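Local coordinates for protein CDP-glucose-4,6-dehydratase (Yersinia pseudotuberculosis, PDB 1RKX) that catalyses the dehydration of CDP-D-glucose to CDP-4-dehydro-6-deoxy-D-glucose, using a bound NAD cofactor, at residues C[114-119]-C[169-174]; C[163-168]-C[190-195]; C[326-331]-C[347-352]. All coordinates share one frame; numbering follows the deposited sequence.

Contacts 1 and 2 share helix 156-175, and their centres are about 14 Å apart. They touch directly, with L115 CD1 of contact 1 against T168 CA of contact 2 at 3.9 Å. Both also border the second subunit. Contact 2 is the one that reaches NAD: its strand runs on into A193, G194 and N195 beside the nicotinamide. In contact 1 the side chain of L115 stays about 13 Å from NAD. Contact 3 lies on the opposite side of the chain's centre. It does not touch contact 2, and their nearest atoms are about 9 Å apart. The side chain of its E349 is about 8 Å from that of F20, an NAD-binding residue.

Contact 1 (C[114-119]-C[169-174]); sequences LLEAIR and SSYRNS
Y171 reaches from helix 156-175 to L115 and E116 on helix 100-121. These are two long helices of the Rossmann-type domain of an extended short-chain dehydrogenase/reductase. The short segments run nearly parallel, with axes 11.0 Å apart at closest approach and a crossing angle of -18°. The second subunit packs against both segments. This is consistent with the helical dimer interface known in this family.

The apolar part is a CH-pi contact. L115 CB lies over one face of the Y171 ring, displaced toward its rim, and is 3.5 Å from Y171 CD2. The backbone direction brings CB there. The first torsion of L115 (chi1 -65°), with CG anti to the carbonyl carbon, carries CD1 to where the ring joins its chain, 3.8 Å from Y171 CB. Elsewhere Y171 meets F175 edge-to-face.

The polar part centres on the E116 carboxylate, which stands almost perpendicular to the ring. Y171 OH donates to E116 OE1 at 2.7 Å, and this oxygen lies at the ring edge. The donor comes from the anti side, tilted out of the carboxylate plane. E116 CG is anti to the backbone N and the chain then bends at chi2 (66°), which brings the carboxylate to the hydroxyl.

The charged part lies within helix 100-121. R119 forms a side-on salt bridge with E116, NE to OE1 and NH2 to OE2. H120 NE2 also bonds to OE2, so each carboxylate oxygen has two partners. The guanidinium also makes a cation-pi contact with F175. R119 therefore fixes the acid that receives the tyrosine. At OE1, Y171 OH and R119 NE, the latter 3.0 Å away, arrive from opposite faces of the carboxylate plane.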
# COMPACT_ATOMS: atom_id res chain seq x y z
N LEU C 114 13.05 -25.34 -15.53
CA LEU C 114 12.43 -25.04 -16.82
C LEU C 114 13.00 -23.75 -17.41
O LEU C 114 13.39 -23.72 -18.58
CB LEU C 114 10.91 -24.89 -16.66
CG LEU C 114 10.22 -24.52 -17.98
CD1 LEU C 114 9.50 -25.74 -18.53
CD2 LEU C 114 9.26 -23.37 -17.78
N LEU C 115 13.04 -22.70 -16.60
CA LEU C 115 13.56 -21.41 -17.04
C LEU C 115 15.05 -21.50 -17.38
O LEU C 115 15.52 -20.86 -18.33
CB LEU C 115 13.31 -20.34 -15.98
CG LEU C 115 11.82 -20.05 -15.73
CD1 LEU C 115 11.65 -19.12 -14.53
CD2 LEU C 115 11.22 -19.42 -16.99
N GLU C 116 15.80 -22.30 -16.62
CA GLU C 116 17.23 -22.46 -16.87
C GLU C 116 17.43 -23.15 -18.23
O GLU C 116 18.30 -22.77 -19.01
CB GLU C 116 17.87 -23.29 -15.76
CG GLU C 116 19.39 -23.44 -15.85
CD GLU C 116 20.14 -22.12 -15.64
OE1 GLU C 116 19.51 -21.10 -15.29
OE2 GLU C 116 21.38 -22.12 -15.83
N ALA C 117 16.61 -24.16 -18.51
CA ALA C 117 16.70 -24.88 -19.77
C ALA C 117 16.42 -23.93 -20.93
O ALA C 117 17.13 -23.92 -21.94
CB ALA C 117 15.71 -26.04 -19.79
N ILE C 118 15.37 -23.12 -20.78
CA ILE C 118 15.00 -22.16 -21.81
C ILE C 118 16.13 -21.16 -22.04
O ILE C 118 16.44 -20.81 -23.19
CB ILE C 118 13.71 -21.42 -21.40
CG1 ILE C 118 12.54 -22.42 -21.38
CG2 ILE C 118 13.44 -20.26 -22.36
CD1 ILE C 118 11.23 -21.85 -20.89
N ARG C 119 16.75 -20.73 -20.95
CA ARG C 119 17.85 -19.78 -21.00
C ARG C 119 19.01 -20.30 -21.85
O ARG C 119 19.56 -19.57 -22.68
CB ARG C 119 18.33 -19.50 -19.57
CG ARG C 119 19.43 -18.48 -19.44
CD ARG C 119 19.57 -18.04 -17.99
NE ARG C 119 20.39 -18.91 -17.16
CZ ARG C 119 21.71 -18.81 -17.05
NH1 ARG C 119 22.36 -17.86 -17.72
NH2 ARG C 119 22.38 -19.63 -16.25
N SER C 169 10.00 -13.79 -11.95
CA SER C 169 10.34 -12.37 -11.98
C SER C 169 11.86 -12.15 -12.03
O SER C 169 12.35 -11.32 -12.81
CB SER C 169 9.76 -11.67 -10.75
OG SER C 169 10.13 -10.31 -10.72
N SER C 170 12.60 -12.88 -11.20
CA SER C 170 14.05 -12.73 -11.18
C SER C 170 14.70 -13.24 -12.46
O SER C 170 15.61 -12.60 -12.99
CB SER C 170 14.66 -13.45 -9.98
OG SER C 170 16.08 -13.33 -10.01
N TYR C 171 14.25 -14.39 -12.96
CA TYR C 171 14.82 -14.93 -14.18
C TYR C 171 14.60 -13.96 -15.33
O TYR C 171 15.50 -13.74 -16.14
CB TYR C 171 14.21 -16.30 -14.53
CG TYR C 171 15.14 -17.45 -14.21
CD1 TYR C 171 15.30 -17.90 -12.89
CD2 TYR C 171 15.89 -18.07 -15.21
CE1 TYR C 171 16.20 -18.93 -12.59
CE2 TYR C 171 16.79 -19.09 -14.92
CZ TYR C 171 16.94 -19.52 -13.61
OH TYR C 171 17.83 -20.53 -13.32
N ARG C 172 13.41 -13.37 -15.39
CA ARG C 172 13.10 -12.41 -16.44
C ARG C 172 14.01 -11.19 -16.33
O ARG C 172 14.63 -10.77 -17.31
CB ARG C 172 11.64 -11.96 -16.35
CG ARG C 172 11.23 -10.91 -17.39
CD ARG C 172 9.72 -10.69 -17.38
NE ARG C 172 9.24 -10.32 -16.05
CZ ARG C 172 8.13 -10.79 -15.48
NH1 ARG C 172 7.36 -11.66 -16.13
NH2 ARG C 172 7.80 -10.39 -14.26
N ASN C 173 14.09 -10.62 -15.14
CA ASN C 173 14.92 -9.44 -14.91
C ASN C 173 16.40 -9.68 -15.16
O ASN C 173 17.10 -8.82 -15.70
CB ASN C 173 14.74 -8.94 -13.47
CG ASN C 173 13.44 -8.20 -13.27
OD1 ASN C 173 13.00 -7.98 -12.14
ND2 ASN C 173 12.81 -7.79 -14.37
N SER C 174 16.87 -10.86 -14.75
CA SER C 174 18.28 -11.20 -14.89
C SER C 174 18.70 -11.77 -16.24
O SER C 174 19.78 -11.43 -16.74
CB SER C 174 18.67 -12.21 -13.81
OG SER C 174 18.32 -11.75 -12.51

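Contact 2 (C[163-168]-C[190-195]); sequences CAELVT and TVRAGN. With NAD (nicotinamide-adenine-dinucleotide), chain G.
E165 on helix 156-175 takes three hydrogen bonds from strand 187-192. R192 forms a side-on salt bridge with it: R192 NE bonds to E165 OE2 at 2.9 Å, and R192 NH2 to E165 OE1, also at 2.9 Å. The carboxylate and guanidinium planes are 81° apart. Both nitrogens meet the oxygens from above the carboxylate, while the oxygens lie near the guanidinium plane. T190 OG1 donates to the syn lone pair of E165 OE1 at 2.8 Å. T190 chi1 (54°) aims the hydroxyl at the acid and leaves T190 CG2 against T168 CG2, at 3.5 Å.

A second shell fixes these groups. T131 OG1 bonds to E165 OE2. R192 NH1 is held by Y136 OH and the E147 carbonyl. T168 OG1 binds A164 O and N129.

The helix covers one face of the parallel Rossmann sheet. Past R192 the chain enters the NAD pocket, where A193 O is 3.2 Å from NAD C5N and G194 CA is 3.5 Å from NAD C4N. The buried acid and guanidinium probably neutralise each other. This ties the helix that carries the NAD-binding K161 to the strand leading to the nicotinamide.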
# COMPACT_ATOMS: atom_id res chain seq x y z
N CYS C 163 6.33 -18.37 -4.54
CA CYS C 163 7.76 -18.47 -4.82
C CYS C 163 8.01 -18.59 -6.32
O CYS C 163 8.96 -18.00 -6.84
CB CYS C 163 8.38 -19.67 -4.10
SG CYS C 163 8.65 -19.42 -2.31
N ALA C 164 7.17 -19.37 -7.01
CA ALA C 164 7.33 -19.56 -8.46
C ALA C 164 7.20 -18.21 -9.17
O ALA C 164 7.88 -17.97 -10.18
CB ALA C 164 6.28 -20.54 -8.99
N GLU C 165 6.35 -17.34 -8.64
CA GLU C 165 6.17 -16.01 -9.21
C GLU C 165 7.47 -15.22 -9.02
O GLU C 165 7.96 -14.60 -9.96
CB GLU C 165 5.01 -15.27 -8.52
CG GLU C 165 3.61 -15.66 -9.01
CD GLU C 165 3.29 -15.12 -10.41
OE1 GLU C 165 4.01 -14.23 -10.90
OE2 GLU C 165 2.30 -15.58 -11.00
N LEU C 166 8.02 -15.26 -7.81
CA LEU C 166 9.28 -14.56 -7.56
C LEU C 166 10.38 -15.08 -8.49
O LEU C 166 11.10 -14.29 -9.10
CB LEU C 166 9.71 -14.74 -6.09
CG LEU C 166 9.35 -13.59 -5.14
CD1 LEU C 166 7.83 -13.44 -5.03
CD2 LEU C 166 9.97 -13.85 -3.77
N VAL C 167 10.51 -16.40 -8.59
CA VAL C 167 11.52 -17.01 -9.45
C VAL C 167 11.41 -16.51 -10.89
O VAL C 167 12.41 -16.13 -11.50
CB VAL C 167 11.39 -18.56 -9.47
CG1 VAL C 167 12.22 -19.16 -10.62
CG2 VAL C 167 11.86 -19.14 -8.13
N THR C 168 10.19 -16.51 -11.42
CA THR C 168 9.98 -16.07 -12.79
C THR C 168 10.36 -14.60 -12.94
O THR C 168 10.98 -14.22 -13.93
CB THR C 168 8.51 -16.26 -13.23
OG1 THR C 168 8.12 -17.62 -13.02
CG2 THR C 168 8.36 -15.93 -14.72
N THR C 190 3.69 -14.77 -16.42
CA THR C 190 3.06 -15.72 -15.51
C THR C 190 1.56 -15.49 -15.63
O THR C 190 1.12 -14.37 -15.92
CB THR C 190 3.49 -15.54 -14.03
OG1 THR C 190 3.29 -14.18 -13.62
CG2 THR C 190 4.96 -15.92 -13.86
N VAL C 191 0.78 -16.54 -15.43
CA VAL C 191 -0.67 -16.44 -15.50
C VAL C 191 -1.27 -17.00 -14.21
O VAL C 191 -0.88 -18.06 -13.73
CB VAL C 191 -1.24 -17.17 -16.75
CG1 VAL C 191 -0.80 -16.43 -18.00
CG2 VAL C 191 -0.78 -18.61 -16.79
N ARG C 192 -2.22 -16.26 -13.66
CA ARG C 192 -2.85 -16.62 -12.40
C ARG C 192 -4.34 -16.86 -12.57
O ARG C 192 -5.08 -15.96 -12.98
CB ARG C 192 -2.58 -15.50 -11.40
CG ARG C 192 -1.10 -15.12 -11.33
CD ARG C 192 -0.86 -13.71 -10.79
NE ARG C 192 0.55 -13.33 -10.86
CZ ARG C 192 1.02 -12.12 -10.59
NH1 ARG C 192 0.20 -11.15 -10.23
NH2 ARG C 192 2.32 -11.89 -10.66
N ALA C 193 -4.79 -18.06 -12.24
CA ALA C 193 -6.19 -18.43 -12.35
C ALA C 193 -6.51 -19.60 -11.43
O ALA C 193 -5.61 -20.35 -11.05
CB ALA C 193 -6.51 -18.80 -13.80
N GLY C 194 -7.78 -19.75 -11.08
CA GLY C 194 -8.15 -20.85 -10.21
C GLY C 194 -9.59 -21.29 -10.39
O GLY C 194 -10.28 -20.79 -11.28
N ASN C 195 -10.03 -22.22 -9.56
CA ASN C 195 -11.41 -22.71 -9.61
C ASN C 195 -11.82 -23.16 -11.01
O ASN C 195 -12.90 -22.83 -11.49
CB ASN C 195 -12.35 -21.61 -9.14
CG ASN C 195 -11.80 -20.84 -7.96
OD1 ASN C 195 -11.66 -21.38 -6.86
ND2 ASN C 195 -11.46 -19.58 -8.18
PA NAD G . -3.47 -31.92 -12.69
O1A NAD G . -3.06 -32.65 -11.47
O2A NAD G . -4.58 -32.52 -13.49
O5B NAD G . -2.22 -31.71 -13.67
C5B NAD G . -0.90 -31.56 -13.10
C4B NAD G . 0.18 -31.95 -14.11
O4B NAD G . 1.40 -31.76 -13.35
C3B NAD G . 0.15 -33.42 -14.48
O3B NAD G . 0.23 -33.50 -15.92
C2B NAD G . 1.36 -33.98 -13.75
O2B NAD G . 1.91 -35.17 -14.38
C1B NAD G . 2.28 -32.79 -13.73
N9A NAD G . 3.32 -32.91 -12.73
C8A NAD G . 3.20 -32.84 -11.37
N7A NAD G . 4.35 -33.00 -10.72
C5A NAD G . 5.27 -33.19 -11.73
C6A NAD G . 6.66 -33.42 -11.69
N6A NAD G . 7.41 -33.50 -10.61
N1A NAD G . 7.31 -33.57 -12.88
C2A NAD G . 6.56 -33.49 -14.03
N3A NAD G . 5.27 -33.28 -14.19
C4A NAD G . 4.67 -33.14 -12.98
O3 NAD G . -3.82 -30.45 -12.29
PN NAD G . -4.36 -29.20 -13.18
O1N NAD G . -5.68 -28.90 -12.62
O2N NAD G . -4.41 -29.62 -14.61
O5D NAD G . -3.34 -28.05 -12.83
C5D NAD G . -2.55 -27.52 -13.91
C4D NAD G . -1.69 -26.38 -13.41
O4D NAD G . -2.64 -25.33 -13.03
C3D NAD G . -0.84 -26.59 -12.16
O3D NAD G . 0.32 -25.73 -12.26
C2D NAD G . -1.77 -26.12 -11.05
O2D NAD G . -1.03 -25.78 -9.87
C1D NAD G . -2.42 -24.93 -11.70
N1N NAD G . -3.67 -24.55 -11.05
C2N NAD G . -4.86 -25.27 -11.24
C3N NAD G . -6.14 -24.80 -10.62
C7N NAD G . -7.36 -25.58 -10.91
O7N NAD G . -8.42 -25.16 -10.41
N7N NAD G . -7.38 -26.69 -11.67
C4N NAD G . -6.11 -23.62 -9.68
C5N NAD G . -4.75 -23.00 -9.57
C6N NAD G . -3.67 -23.41 -10.19

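Contact 3 (C[326-331]-C[347-352]); sequences LEYIVG and ITEINN
Helices 322-338 and 342-355 face each other at Y328 and E349, with Y328 CA 8.1 Å from E349 CA. No direct hydrogen bond crosses between the two segments.

Y328 is the partner of both E349 and N352, and its CB points toward helix 342-355. The E349 carboxylate comes to the edge of the ring, where E349 OE1 is 3.3 Å from Y328 CD2. Its plane is steeply turned to the ring, at 76°. E349 CG is anti to the backbone N (chi1 -175°), which sends the chain across the gap. N352 meets the far end of the same ring. Y328 OH rests 3.6 Å from N352 CB, and N352 OD1 lies in the ring plane beyond the edge, 3.9 Å from Y328 CE2.

The polar link is a water. It donates to the backbone Y328 O at 2.9 Å and to E349 OE1 at 2.6 Å. The acid is thus bound to the helix 322-338 backbone through the water, while its ring contact is with carbon atoms.

The surroundings fix both partners. E349 OE2 is hydrogen-bonded to H234 of strand 229-234, and the Y328 ring stacks with W320. L326 and V330 pack on helix 272-283, and I329 on helix 207-216. Helix 342-355 also packs through I347 and I350 on helix 20-31, so it lies between that Rossmann helix and helix 322-338.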
# COMPACT_ATOMS: atom_id res chain seq x y z
N LEU C 326 -21.89 -25.30 -16.70
CA LEU C 326 -22.39 -26.50 -16.02
C LEU C 326 -23.12 -27.42 -17.00
O LEU C 326 -23.07 -28.64 -16.88
CB LEU C 326 -23.33 -26.11 -14.87
CG LEU C 326 -22.69 -25.44 -13.65
CD1 LEU C 326 -23.76 -25.03 -12.65
CD2 LEU C 326 -21.70 -26.41 -13.01
N GLU C 327 -23.80 -26.82 -17.97
CA GLU C 327 -24.52 -27.60 -18.97
C GLU C 327 -23.50 -28.42 -19.78
O GLU C 327 -23.72 -29.60 -20.03
CB GLU C 327 -25.32 -26.67 -19.88
CG GLU C 327 -25.95 -27.35 -21.08
CD GLU C 327 -27.05 -26.52 -21.70
OE1 GLU C 327 -28.21 -26.67 -21.29
OE2 GLU C 327 -26.74 -25.69 -22.59
N TYR C 328 -22.40 -27.79 -20.17
CA TYR C 328 -21.36 -28.49 -20.92
C TYR C 328 -20.71 -29.60 -20.07
O TYR C 328 -20.38 -30.66 -20.61
CB TYR C 328 -20.27 -27.52 -21.39
CG TYR C 328 -20.58 -26.75 -22.66
CD1 TYR C 328 -21.10 -25.46 -22.62
CD2 TYR C 328 -20.33 -27.32 -23.91
CE1 TYR C 328 -21.35 -24.74 -23.80
CE2 TYR C 328 -20.58 -26.61 -25.10
CZ TYR C 328 -21.09 -25.33 -25.03
OH TYR C 328 -21.33 -24.63 -26.20
N ILE C 329 -20.55 -29.35 -18.76
CA ILE C 329 -19.92 -30.31 -17.84
C ILE C 329 -20.73 -31.59 -17.78
O ILE C 329 -20.20 -32.69 -17.97
CB ILE C 329 -19.83 -29.76 -16.38
CG1 ILE C 329 -19.11 -28.40 -16.37
CG2 ILE C 329 -19.11 -30.76 -15.49
CD1 ILE C 329 -17.83 -28.38 -17.12
N VAL C 330 -22.02 -31.45 -17.51
CA VAL C 330 -22.90 -32.60 -17.43
C VAL C 330 -22.92 -33.33 -18.76
O VAL C 330 -22.87 -34.56 -18.81
CB VAL C 330 -24.34 -32.18 -17.03
CG1 VAL C 330 -25.29 -33.37 -17.13
CG2 VAL C 330 -24.34 -31.62 -15.62
N GLY C 331 -22.96 -32.57 -19.85
CA GLY C 331 -22.98 -33.18 -21.16
C GLY C 331 -21.74 -34.02 -21.42
O GLY C 331 -21.83 -35.16 -21.88
N ILE C 347 -12.85 -32.20 -28.86
CA ILE C 347 -12.45 -31.30 -29.94
C ILE C 347 -13.63 -30.41 -30.30
O ILE C 347 -13.48 -29.21 -30.53
CB ILE C 347 -12.04 -32.09 -31.21
CG1 ILE C 347 -10.85 -33.00 -30.89
CG2 ILE C 347 -11.69 -31.12 -32.33
CD1 ILE C 347 -9.65 -32.27 -30.32
N THR C 348 -14.82 -31.01 -30.36
CA THR C 348 -16.02 -30.26 -30.68
C THR C 348 -16.31 -29.23 -29.59
O THR C 348 -16.79 -28.13 -29.87
CB THR C 348 -17.24 -31.20 -30.84
OG1 THR C 348 -17.04 -32.03 -31.99
CG2 THR C 348 -18.52 -30.40 -31.00
N GLU C 349 -16.02 -29.59 -28.33
CA GLU C 349 -16.25 -28.66 -27.23
C GLU C 349 -15.37 -27.44 -27.43
O GLU C 349 -15.81 -26.31 -27.22
CB GLU C 349 -15.94 -29.32 -25.89
CG GLU C 349 -16.29 -28.44 -24.71
CD GLU C 349 -17.14 -29.16 -23.68
OE1 GLU C 349 -18.12 -29.81 -24.08
OE2 GLU C 349 -16.83 -29.05 -22.48
N ILE C 350 -14.12 -27.67 -27.83
CA ILE C 350 -13.20 -26.57 -28.06
C ILE C 350 -13.74 -25.71 -29.20
O ILE C 350 -13.68 -24.48 -29.14
CB ILE C 350 -11.80 -27.10 -28.42
CG1 ILE C 350 -11.15 -27.69 -27.17
CG2 ILE C 350 -10.95 -25.97 -29.00
CD1 ILE C 350 -9.90 -28.51 -27.44
N ASN C 351 -14.26 -26.35 -30.24
CA ASN C 351 -14.81 -25.62 -31.38
C ASN C 351 -16.02 -24.79 -30.94
O ASN C 351 -16.18 -23.64 -31.36
CB ASN C 351 -15.22 -26.57 -32.50
CG ASN C 351 -14.02 -27.20 -33.19
OD1 ASN C 351 -13.01 -26.54 -33.45
ND2 ASN C 351 -14.13 -28.49 -33.49
N ASN C 352 -16.88 -25.38 -30.12
CA ASN C 352 -18.06 -24.68 -29.63
C ASN C 352 -17.63 -23.43 -28.87
O ASN C 352 -18.25 -22.37 -29.00
CB ASN C 352 -18.87 -25.59 -28.70
CG ASN C 352 -19.65 -26.64 -29.45
OD1 ASN C 352 -20.11 -27.63 -28.87
ND2 ASN C 352 -19.81 -26.44 -30.76
O HOH W 1 -20.44 -30.92 -23.46